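Local structure of intestinal fatty acid binding protein (Rattus norvegicus, 1ICM) at residues F17-M21 with Y117-V122. The protein binds long-chain fatty acids such as myristate inside a beta-barrel and probably serves to carry them within the cells of the intestine. Numbering follows the deposited sequence.
With MYR (myristic acid), chain B.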
loop_
_atom_site.group_PDB
_atom_site.type_symbol
_atom_site.label_atom_id
_atom_site.label_comp_id
_atom_site.label_asym_id
_atom_site.label_seq_id
_atom_site.Cartn_x
_atom_site.Cartn_y
_atom_site.Cartn_z
ATOM N N PHE A 17 10.758 2.032 8.334
ATOM C CA PHE A 17 10.105 2.795 7.281
ATOM C C PHE A 17 9.116 3.788 7.872
ATOM O O PHE A 17 9.035 4.966 7.483
ATOM C CB PHE A 17 9.434 1.830 6.261
ATOM C CG PHE A 17 8.619 2.572 5.232
ATOM C CD1 PHE A 17 7.300 2.952 5.461
ATOM C CD2 PHE A 17 9.207 2.924 4.017
ATOM C CE1 PHE A 17 6.561 3.642 4.505
ATOM C CE2 PHE A 17 8.502 3.642 3.053
ATOM C CZ PHE A 17 7.185 4.012 3.307
ATOM N N MET A 18 8.330 3.312 8.872
ATOM C CA MET A 18 7.367 4.227 9.485
ATOM C C MET A 18 8.050 5.361 10.260
ATOM O O MET A 18 7.554 6.479 10.279
ATOM C CB MET A 18 6.454 3.471 10.467
ATOM C CG MET A 18 5.457 2.629 9.688
ATOM S SD MET A 18 4.148 1.907 10.734
ATOM C CE MET A 18 5.027 0.445 11.312
ATOM N N GLU A 19 9.187 5.069 10.870
ATOM C CA GLU A 19 9.946 6.098 11.605
ATOM C C GLU A 19 10.343 7.232 10.656
ATOM O O GLU A 19 10.206 8.409 10.957
ATOM C CB GLU A 19 11.220 5.475 12.192
ATOM C CG GLU A 19 12.169 6.428 12.928
ATOM C CD GLU A 19 13.251 5.651 13.662
ATOM O OE1 GLU A 19 14.241 5.281 12.873
ATOM O OE2 GLU A 19 13.216 5.360 14.846
ATOM N N LYS A 20 10.817 6.880 9.459
ATOM C CA LYS A 20 11.204 7.859 8.447
ATOM C C LYS A 20 10.090 8.790 7.989
ATOM O O LYS A 20 10.289 9.974 7.694
ATOM C CB LYS A 20 11.781 7.110 7.246
ATOM C CG LYS A 20 12.761 7.896 6.388
ATOM C CD LYS A 20 14.154 8.073 6.972
ATOM C CE LYS A 20 15.017 8.978 6.095
ATOM N NZ LYS A 20 16.391 9.051 6.601
ATOM N N MET A 21 8.880 8.233 7.921
ATOM C CA MET A 21 7.659 8.910 7.518
ATOM C C MET A 21 7.190 9.880 8.582
ATOM O O MET A 21 6.337 10.706 8.275
ATOM C CB MET A 21 6.515 7.923 7.196
ATOM C CG MET A 21 6.813 7.166 5.896
ATOM S SD MET A 21 6.327 8.090 4.409
ATOM C CE MET A 21 4.577 8.390 4.795
ATOM N N TYR A 117 7.649 -0.868 -0.625
ATOM C CA TYR A 117 7.633 0.592 -0.648
ATOM C C TYR A 117 9.074 1.135 -0.518
ATOM O O TYR A 117 9.947 0.552 0.143
ATOM C CB TYR A 117 6.898 1.218 0.576
ATOM C CG TYR A 117 5.579 0.611 1.037
ATOM C CD1 TYR A 117 4.486 0.555 0.168
ATOM C CD2 TYR A 117 5.414 0.137 2.341
ATOM C CE1 TYR A 117 3.261 0.016 0.573
ATOM C CE2 TYR A 117 4.187 -0.385 2.768
ATOM C CZ TYR A 117 3.113 -0.463 1.876
ATOM O OH TYR A 117 1.901 -0.996 2.266
ATOM N N THR A 118 9.283 2.325 -1.061
ATOM C CA THR A 118 10.559 3.004 -0.857
ATOM C C THR A 118 10.250 4.482 -0.569
ATOM O O THR A 118 9.381 5.110 -1.179
ATOM C CB THR A 118 11.572 2.959 -2.037
ATOM O OG1 THR A 118 10.935 3.500 -3.183
ATOM C CG2 THR A 118 12.044 1.538 -2.335
ATOM N N TYR A 119 11.024 5.022 0.363
ATOM C CA TYR A 119 10.866 6.415 0.733
ATOM C C TYR A 119 12.177 6.926 1.356
ATOM O O TYR A 119 12.712 6.299 2.290
ATOM C CB TYR A 119 9.733 6.575 1.769
ATOM C CG TYR A 119 9.555 7.997 2.265
ATOM C CD1 TYR A 119 8.907 8.962 1.489
ATOM C CD2 TYR A 119 9.946 8.334 3.556
ATOM C CE1 TYR A 119 8.668 10.280 1.883
ATOM C CE2 TYR A 119 9.694 9.642 3.983
ATOM C CZ TYR A 119 9.098 10.605 3.165
ATOM O OH TYR A 119 8.865 11.881 3.631
ATOM N N GLU A 120 12.715 8.000 0.761
ATOM C CA GLU A 120 13.915 8.663 1.209
ATOM C C GLU A 120 15.037 7.730 1.479
ATOM O O GLU A 120 15.710 7.854 2.485
ATOM C CB GLU A 120 13.630 9.449 2.485
ATOM C CG GLU A 120 12.763 10.675 2.198
ATOM C CD GLU A 120 13.542 11.658 1.369
ATOM O OE1 GLU A 120 14.491 12.239 2.074
ATOM O OE2 GLU A 120 13.311 11.881 0.191
ATOM N N GLY A 121 15.219 6.745 0.614
ATOM C CA GLY A 121 16.316 5.819 0.854
ATOM C C GLY A 121 16.059 4.604 1.737
ATOM O O GLY A 121 16.992 3.817 1.995
ATOM N N VAL A 122 14.798 4.416 2.177
ATOM C CA VAL A 122 14.507 3.251 3.014
ATOM C C VAL A 122 13.438 2.437 2.274
ATOM O O VAL A 122 12.509 3.003 1.661
ATOM C CB VAL A 122 13.863 3.713 4.332
ATOM C CG1 VAL A 122 13.616 2.506 5.230
ATOM C CG2 VAL A 122 14.852 4.649 5.023
HETATM C C1 MYR B . -4.055 1.281 -2.978
HETATM O O1 MYR B . -4.486 0.363 -2.180
HETATM O O2 MYR B . -3.728 1.011 -4.105
HETATM C C2 MYR B . -4.013 2.690 -2.395
HETATM C C3 MYR B . -2.631 3.311 -2.322
HETATM C C4 MYR B . -1.653 2.575 -1.414
HETATM C C5 MYR B . -0.280 3.236 -1.281
HETATM C C6 MYR B . 0.476 2.671 -0.077
HETATM C C7 MYR B . 1.375 3.654 0.657
HETATM C C8 MYR B . 1.210 3.490 2.166
HETATM C C9 MYR B . 2.539 3.458 2.888
HETATM C C10 MYR B . 2.476 2.782 4.247
HETATM C C11 MYR B . 2.295 3.799 5.356
HETATM C C12 MYR B . 1.884 3.249 6.710
HETATM C C13 MYR B . 1.638 4.399 7.672
HETATM C C14 MYR B . 1.441 3.996 9.124
HETATM O O HOH W 1 9.148 12.339 6.453
#
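F17 lays its ring from helix 14-21 against Y117 and Y119, where the first helix of the helix-turn-helix lid of this fatty-acid binding protein meets the hairpin joining strands 112-119 and 122-130 of the beta-barrel. With CG anti to the backbone N (chi1 174°), the ring reaches across to the strand, and CE2 lies 3.4 Å from Y119 CB, a tight apolar contact. The same atom meets Y117 CB, while Y117 CD2 sits over one face of the F17 ring; the two ring planes are inclined at 36°, neither stacked nor perpendicular. V122 O, which lies at the edge of the F17 ring, accepts the backbone bond from Y119 N; V122 N to Y119 O closes the type I' turn. On the cavity side, C9 of the myristate chain lies over the centre of the Y117 ring, 4.0 Å above its plane, and M18 SD touches the methyl end C14, so lid and hairpin both contact the ligand. M21 makes a Met-aromatic contact: CG lies beside the backbone N, and the bend at chi2 (-84°) sets SD over the face of Y119, 3.6 Å from the centroid, while CE turns away from the ring. E120 CG covers the opposite face, leaving the ring sandwiched. Farther out, the aliphatic part of K20 runs past V122 CG2 and brings CE to 3.8 Å from E120 O, while K20 NZ and E120 OE1 stay 5.9 Å apart. A water in the plane of the Y119 ring links its OH to the helix, donating to K20 O at 2.9 Å.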